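Local atomic coordinates of EmGH1 (Erythrobacter marinus, PDB entry 5Z87), a protein that probably hydrolyses beta-glucosidic bonds, releasing terminal sugars, as a glycoside hydrolase of family 3. Residues Pro124-Glu129 / Phe381-Phe386; Val434-Val439 / Gln523-Ile528. One frame throughout, in Å; residues are numbered along the deposited sequence.

Interaction 1: Pro124-Glu129 / Phe381-Phe386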
loop_
_atom_site.group_PDB
_atom_site.type_symbol
_atom_site.label_atom_id
_atom_site.label_comp_id
_atom_site.label_asym_id
_atom_site.label_seq_id
_atom_site.Cartn_x
_atom_site.Cartn_y
_atom_site.Cartn_z
ATOM N N PRO A 124 31.005 33.422 1.754
ATOM C CA PRO A 124 29.771 33.637 2.518
ATOM C C PRO A 124 29.012 32.324 2.702
ATOM O O PRO A 124 29.296 31.307 2.067
ATOM C CB PRO A 124 28.975 34.632 1.653
ATOM C CG PRO A 124 29.891 34.981 0.476
ATOM C CD PRO A 124 30.842 33.829 0.349
ATOM N N ALA A 125 28.042 32.364 3.605
ATOM C CA ALA A 125 27.152 31.231 3.823
ATOM C C ALA A 125 26.039 31.193 2.780
ATOM O O ALA A 125 25.576 32.231 2.301
ATOM C CB ALA A 125 26.543 31.307 5.222
ATOM N N PHE A 126 25.626 29.978 2.401
ATOM C CA PHE A 126 24.279 29.817 1.863
ATOM C C PHE A 126 23.295 30.146 2.977
ATOM O O PHE A 126 23.512 29.791 4.138
ATOM C CB PHE A 126 24.035 28.389 1.348
ATOM C CG PHE A 126 24.232 28.231 -0.145
ATOM C CD1 PHE A 126 23.575 29.056 -1.046
ATOM C CD2 PHE A 126 25.089 27.262 -0.647
ATOM C CE1 PHE A 126 23.771 28.913 -2.421
ATOM C CE2 PHE A 126 25.285 27.114 -2.030
ATOM C CZ PHE A 126 24.626 27.937 -2.909
ATOM N N VAL A 127 22.243 30.874 2.638
ATOM C CA VAL A 127 21.190 31.225 3.582
ATOM C C VAL A 127 19.929 30.558 3.051
ATOM O O VAL A 127 19.325 31.043 2.087
ATOM C CB VAL A 127 21.010 32.742 3.724
ATOM C CG1 VAL A 127 19.873 33.067 4.697
ATOM C CG2 VAL A 127 22.312 33.382 4.187
ATOM N N PHE A 128 19.543 29.437 3.657
ATOM C CA PHE A 128 18.472 28.596 3.124
ATOM C C PHE A 128 17.158 28.944 3.811
ATOM O O PHE A 128 17.087 28.972 5.046
ATOM C CB PHE A 128 18.782 27.106 3.324
ATOM C CG PHE A 128 19.874 26.577 2.438
ATOM C CD1 PHE A 128 19.710 26.537 1.063
ATOM C CD2 PHE A 128 21.055 26.088 2.985
ATOM C CE1 PHE A 128 20.707 26.036 0.231
ATOM C CE2 PHE A 128 22.050 25.575 2.169
ATOM C CZ PHE A 128 21.879 25.567 0.777
ATOM N N GLU A 129 16.123 29.203 3.020
ATOM C CA GLU A 129 14.785 29.433 3.556
ATOM C C GLU A 129 13.817 28.463 2.884
ATOM O O GLU A 129 14.199 27.704 1.992
ATOM C CB GLU A 129 14.360 30.894 3.367
ATOM C CG GLU A 129 15.306 31.901 4.064
ATOM C CD GLU A 129 15.139 31.929 5.570
ATOM O OE1 GLU A 129 16.012 32.509 6.254
ATOM O OE2 GLU A 129 14.141 31.367 6.084
ATOM N N PHE A 381 29.397 30.129 -6.165
ATOM C CA PHE A 381 29.803 31.001 -7.261
ATOM C C PHE A 381 28.635 31.263 -8.207
ATOM O O PHE A 381 28.327 32.420 -8.524
ATOM C CB PHE A 381 31.003 30.393 -8.004
ATOM C CG PHE A 381 32.331 30.602 -7.290
ATOM C CD1 PHE A 381 32.867 31.885 -7.143
ATOM C CD2 PHE A 381 33.041 29.525 -6.770
ATOM C CE1 PHE A 381 34.079 32.092 -6.474
ATOM C CE2 PHE A 381 34.261 29.718 -6.109
ATOM C CZ PHE A 381 34.780 31.006 -5.959
ATOM N N LYS A 382 27.935 30.196 -8.617
ATOM C CA LYS A 382 26.797 30.327 -9.527
ATOM C C LYS A 382 25.714 31.254 -8.968
ATOM O O LYS A 382 25.081 32.008 -9.722
ATOM C CB LYS A 382 26.209 28.937 -9.825
ATOM C CG LYS A 382 25.024 28.964 -10.806
ATOM C CD LYS A 382 24.817 27.621 -11.539
ATOM C CE LYS A 382 23.696 27.729 -12.563
ATOM N NZ LYS A 382 23.428 26.452 -13.301
ATOM N N CYS A 383 25.471 31.206 -7.656
ATOM C CA CYS A 383 24.475 32.073 -7.050
ATOM C C CYS A 383 24.998 33.471 -6.769
ATOM O O CYS A 383 24.248 34.290 -6.229
ATOM C CB CYS A 383 23.946 31.452 -5.754
ATOM S SG CYS A 383 23.038 29.910 -6.081
ATOM N N GLY A 384 26.253 33.753 -7.105
ATOM C CA GLY A 384 26.790 35.092 -6.951
ATOM C C GLY A 384 27.184 35.486 -5.550
ATOM O O GLY A 384 27.376 36.680 -5.300
ATOM N N LEU A 385 27.313 34.530 -4.619
ATOM C CA LEU A 385 27.615 34.906 -3.236
ATOM C C LEU A 385 28.921 35.678 -3.142
ATOM O O LEU A 385 29.076 36.522 -2.254
ATOM C CB LEU A 385 27.700 33.681 -2.317
ATOM C CG LEU A 385 26.578 32.633 -2.252
ATOM C CD1 LEU A 385 26.536 32.031 -0.867
ATOM C CD2 LEU A 385 25.234 33.201 -2.630
ATOM N N PHE A 386 29.869 35.405 -4.040
ATOM C CA PHE A 386 31.180 36.031 -3.965
ATOM C C PHE A 386 31.190 37.431 -4.564
ATOM O O PHE A 386 32.042 38.243 -4.195
ATOM C CB PHE A 386 32.226 35.172 -4.690
ATOM C CG PHE A 386 32.559 33.865 -3.991
ATOM C CD1 PHE A 386 31.796 32.716 -4.208
ATOM C CD2 PHE A 386 33.664 33.771 -3.159
ATOM C CE1 PHE A 386 32.141 31.503 -3.599
ATOM C CE2 PHE A 386 34.005 32.562 -2.537
ATOM C CZ PHE A 386 33.240 31.432 -2.752
#
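Leu-385 packs against Pro-124, Ala-125 and Phe-126 where the chain leads into strand 126-129. Its CB comes up to the CG-CD side of the proline ring, 3.8 Å from Pro-124 CG and a little further from CD. With chi1 at -52°, CG stands opposite the carbonyl carbon and beside the backbone N. This carries the branch past the proline toward the strand. The CD1 methyl then meets backbone and ring together. It sits 3.3 Å from Ala-125 O and over one face of the Phe-126 ring. It is offset toward the ring's rim, and its nearest ring atom is Phe-126 CD1 at 4.2 Å. The Leu-385 carbonyl also takes part, with its O 3.2 Å from Pro-124 CG. The Phe-126 ring has a second neighbour in its own plane. Cys-383 SG lies at the edge, 3.9 Å from Phe-126 CE1, in a sulfur-aromatic contact. The sulfur is 89° off the ring normal. At the other end, Pro-124 CD lies over one face of the Phe-386 ring, 4.5 Å from Phe-386 CE2. The opposite face of that ring meets Phe-381. No hydrogen bond crosses between the segments, but Lys-380 NZ bonds Pro-124 O nearby. Helix 366-382 gives way to the loop through a Schellman motif at Gly-384, whose phi is positive. The contact thus joins a Schellman-capped helix end to the N-terminal end of a parallel strand, on the barrel side opposite the strand C-termini, as in the TIM-barrel-like domain of family 3 glycoside hydrolases.

Interaction 2: Val434-Val439 / Gln523-Ile528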
loop_
_atom_site.group_PDB
_atom_site.type_symbol
_atom_site.label_atom_id
_atom_site.label_comp_id
_atom_site.label_asym_id
_atom_site.label_seq_id
_atom_site.Cartn_x
_atom_site.Cartn_y
_atom_site.Cartn_z
ATOM N N VAL A 434 -29.586 38.708 -3.499
ATOM C CA VAL A 434 -29.288 38.213 -2.163
ATOM C C VAL A 434 -29.634 39.302 -1.163
ATOM O O VAL A 434 -29.347 40.481 -1.397
ATOM C CB VAL A 434 -27.807 37.795 -2.047
ATOM C CG1 VAL A 434 -27.456 37.418 -0.610
ATOM C CG2 VAL A 434 -27.496 36.643 -3.000
ATOM N N ARG A 435 -30.255 38.918 -0.050
ATOM C CA ARG A 435 -30.525 39.867 1.018
ATOM C C ARG A 435 -29.680 39.616 2.259
ATOM O O ARG A 435 -28.989 40.526 2.726
ATOM C CB ARG A 435 -32.021 39.863 1.389
ATOM C CG ARG A 435 -32.286 40.368 2.815
ATOM C CD ARG A 435 -33.772 40.609 3.133
ATOM N NE ARG A 435 -34.386 39.513 3.891
ATOM C CZ ARG A 435 -34.012 39.109 5.107
ATOM N NH1 ARG A 435 -33.019 39.708 5.753
ATOM N NH2 ARG A 435 -34.644 38.097 5.689
ATOM N N LYS A 436 -29.699 38.407 2.815
ATOM C CA LYS A 436 -28.966 38.128 4.051
ATOM C C LYS A 436 -28.292 36.765 3.947
ATOM O O LYS A 436 -28.969 35.731 3.956
ATOM C CB LYS A 436 -29.890 38.183 5.263
ATOM C CG LYS A 436 -29.151 38.245 6.586
ATOM C CD LYS A 436 -30.117 38.237 7.762
ATOM C CE LYS A 436 -29.411 38.620 9.054
ATOM N NZ LYS A 436 -29.242 37.461 9.980
ATOM N N MET A 437 -26.961 36.764 3.886
ATOM C CA MET A 437 -26.169 35.550 3.729
ATOM C C MET A 437 -25.502 35.177 5.045
ATOM O O MET A 437 -24.843 36.015 5.669
ATOM C CB MET A 437 -25.113 35.736 2.642
ATOM C CG MET A 437 -24.028 34.674 2.661
ATOM S SD MET A 437 -22.596 35.107 1.664
ATOM C CE MET A 437 -23.259 35.271 0.016
ATOM N N LEU A 438 -25.682 33.924 5.467
ATOM C CA LEU A 438 -24.963 33.372 6.610
ATOM C C LEU A 438 -23.669 32.722 6.126
ATOM O O LEU A 438 -23.707 31.822 5.280
ATOM C CB LEU A 438 -25.811 32.338 7.343
ATOM C CG LEU A 438 -25.056 31.505 8.387
ATOM C CD1 LEU A 438 -24.642 32.362 9.579
ATOM C CD2 LEU A 438 -25.871 30.311 8.841
ATOM N N VAL A 439 -22.536 33.184 6.649
ATOM C CA VAL A 439 -21.234 32.567 6.409
ATOM C C VAL A 439 -20.859 31.812 7.675
ATOM O O VAL A 439 -20.686 32.423 8.735
ATOM C CB VAL A 439 -20.171 33.617 6.044
ATOM C CG1 VAL A 439 -18.819 32.960 5.792
ATOM C CG2 VAL A 439 -20.607 34.397 4.813
ATOM N N GLN A 523 -32.177 31.051 10.174
ATOM C CA GLN A 523 -33.601 31.091 9.849
ATOM C C GLN A 523 -33.959 32.317 9.018
ATOM O O GLN A 523 -34.816 32.242 8.132
ATOM C CB GLN A 523 -34.430 31.054 11.129
ATOM C CG GLN A 523 -34.150 29.852 12.017
ATOM C CD GLN A 523 -34.614 28.536 11.404
ATOM O OE1 GLN A 523 -35.326 28.517 10.390
ATOM N NE2 GLN A 523 -34.196 27.423 12.010
ATOM N N ASP A 524 -33.309 33.448 9.272
ATOM C CA ASP A 524 -33.595 34.682 8.550
ATOM C C ASP A 524 -32.687 34.898 7.341
ATOM O O ASP A 524 -32.798 35.934 6.675
ATOM C CB ASP A 524 -33.505 35.885 9.501
ATOM C CG ASP A 524 -32.321 35.796 10.449
ATOM O OD1 ASP A 524 -31.222 36.272 10.094
ATOM O OD2 ASP A 524 -32.489 35.229 11.552
ATOM N N CYS A 525 -31.816 33.944 7.025
ATOM C CA CYS A 525 -30.888 34.086 5.912
ATOM C C CYS A 525 -31.410 33.333 4.696
ATOM O O CYS A 525 -31.861 32.190 4.816
ATOM C CB CYS A 525 -29.505 33.577 6.306
ATOM S SG CYS A 525 -28.811 34.427 7.762
ATOM N N ASP A 526 -31.361 33.980 3.530
ATOM C CA ASP A 526 -31.772 33.322 2.296
ATOM C C ASP A 526 -30.655 32.522 1.633
ATOM O O ASP A 526 -30.952 31.656 0.806
ATOM C CB ASP A 526 -32.325 34.340 1.289
ATOM C CG ASP A 526 -31.542 35.624 1.270
ATOM O OD1 ASP A 526 -31.283 36.152 2.367
ATOM O OD2 ASP A 526 -31.197 36.110 0.167
ATOM N N VAL A 527 -29.390 32.782 1.973
ATOM C CA VAL A 527 -28.242 32.044 1.448
ATOM C C VAL A 527 -27.353 31.615 2.610
ATOM O O VAL A 527 -27.062 32.418 3.507
ATOM C CB VAL A 527 -27.435 32.888 0.445
ATOM C CG1 VAL A 527 -26.181 32.142 0.011
ATOM C CG2 VAL A 527 -28.286 33.251 -0.745
ATOM N N ILE A 528 -26.924 30.350 2.595
ATOM C CA ILE A 528 -25.987 29.798 3.571
ATOM C C ILE A 528 -24.734 29.348 2.824
ATOM O O ILE A 528 -24.829 28.584 1.855
ATOM C CB ILE A 528 -26.600 28.615 4.340
ATOM C CG1 ILE A 528 -27.908 29.013 5.018
ATOM C CG2 ILE A 528 -25.615 28.051 5.354
ATOM C CD1 ILE A 528 -28.579 27.839 5.670
#
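The Asp-526 carboxylate faces two successive backbone N-H groups, those of Arg-435 and Lys-436. OD2 accepts from Arg-435 N at 3.0 Å, almost straight at 176°. OD1 accepts from Lys-436 N at 2.8 Å and is more bent. Both oxygens use their syn lone pairs, so this pair of bonds fixes the rotation of the carboxylate. Chi1 of 40° places Asp-526 CG between its own backbone N and carbonyl carbon, and this turns the group back to the other segment. Asp-526 N returns a weak bond to Lys-436 O. The Arg-435 guanidinium is set obliquely to the Asp-524 carbonyl, with NH2 3.0 Å from Asp-524 O. The carboxylate of Asp-524 meets the end of Lys-436. The lysine chain is extended until it bends at its last torsion. Its NZ is modelled in a salt bridge with Asp-524 OD1, but so close that the exact geometry is doubtful. Glu-478 is a second acidic partner of NZ.

Beyond these polar groups the segments run as parallel strands. Leu-438 N bonds Val-527 O at 2.8 Å. Met-437 and Val-527 side chains share one face of the sheet, where Val-434 CG2 also reaches Val-527 CG2 at 4.1 Å. Leu-438 and Ile-528 lie side by side on the other face. There Leu-438 CB also packs 3.7 Å from Cys-525 SG.

This is the alpha/beta sandwich of the family 3 C-terminal domain, a mixed, largely parallel sheet with helices on both faces. In it strand 436-440 is flanked by 527-533 and 476-480. Helix 462-473 covers the Met-437 face through Leu-466. Helix 508-522 covers the Leu-438 and Ile-528 face, and leads through a short turn into strand 527-533.

In the fold
Interaction 1 belongs to the N-terminal, TIM-barrel-like part of the chain, and interaction 2 to the sheet of the C-terminal family 3 domain. They lie on opposite sides of the chain's centre, with their own centres 54 Å apart. The nearest atoms of interaction 1 and interaction 2 are about 33 Å apart. Neither touches the dithiothreitol in the pocket, but pocket residues follow these strands along the chain. Glu-130 comes directly after segment 124-129, and Phe-128 stacks on the pocket residue Phe-178. Tyr-452 and Glu-541 come from the C-terminal domain, after strands 436-440 and 527-533 respectively. The pocket therefore draws residues from both domains.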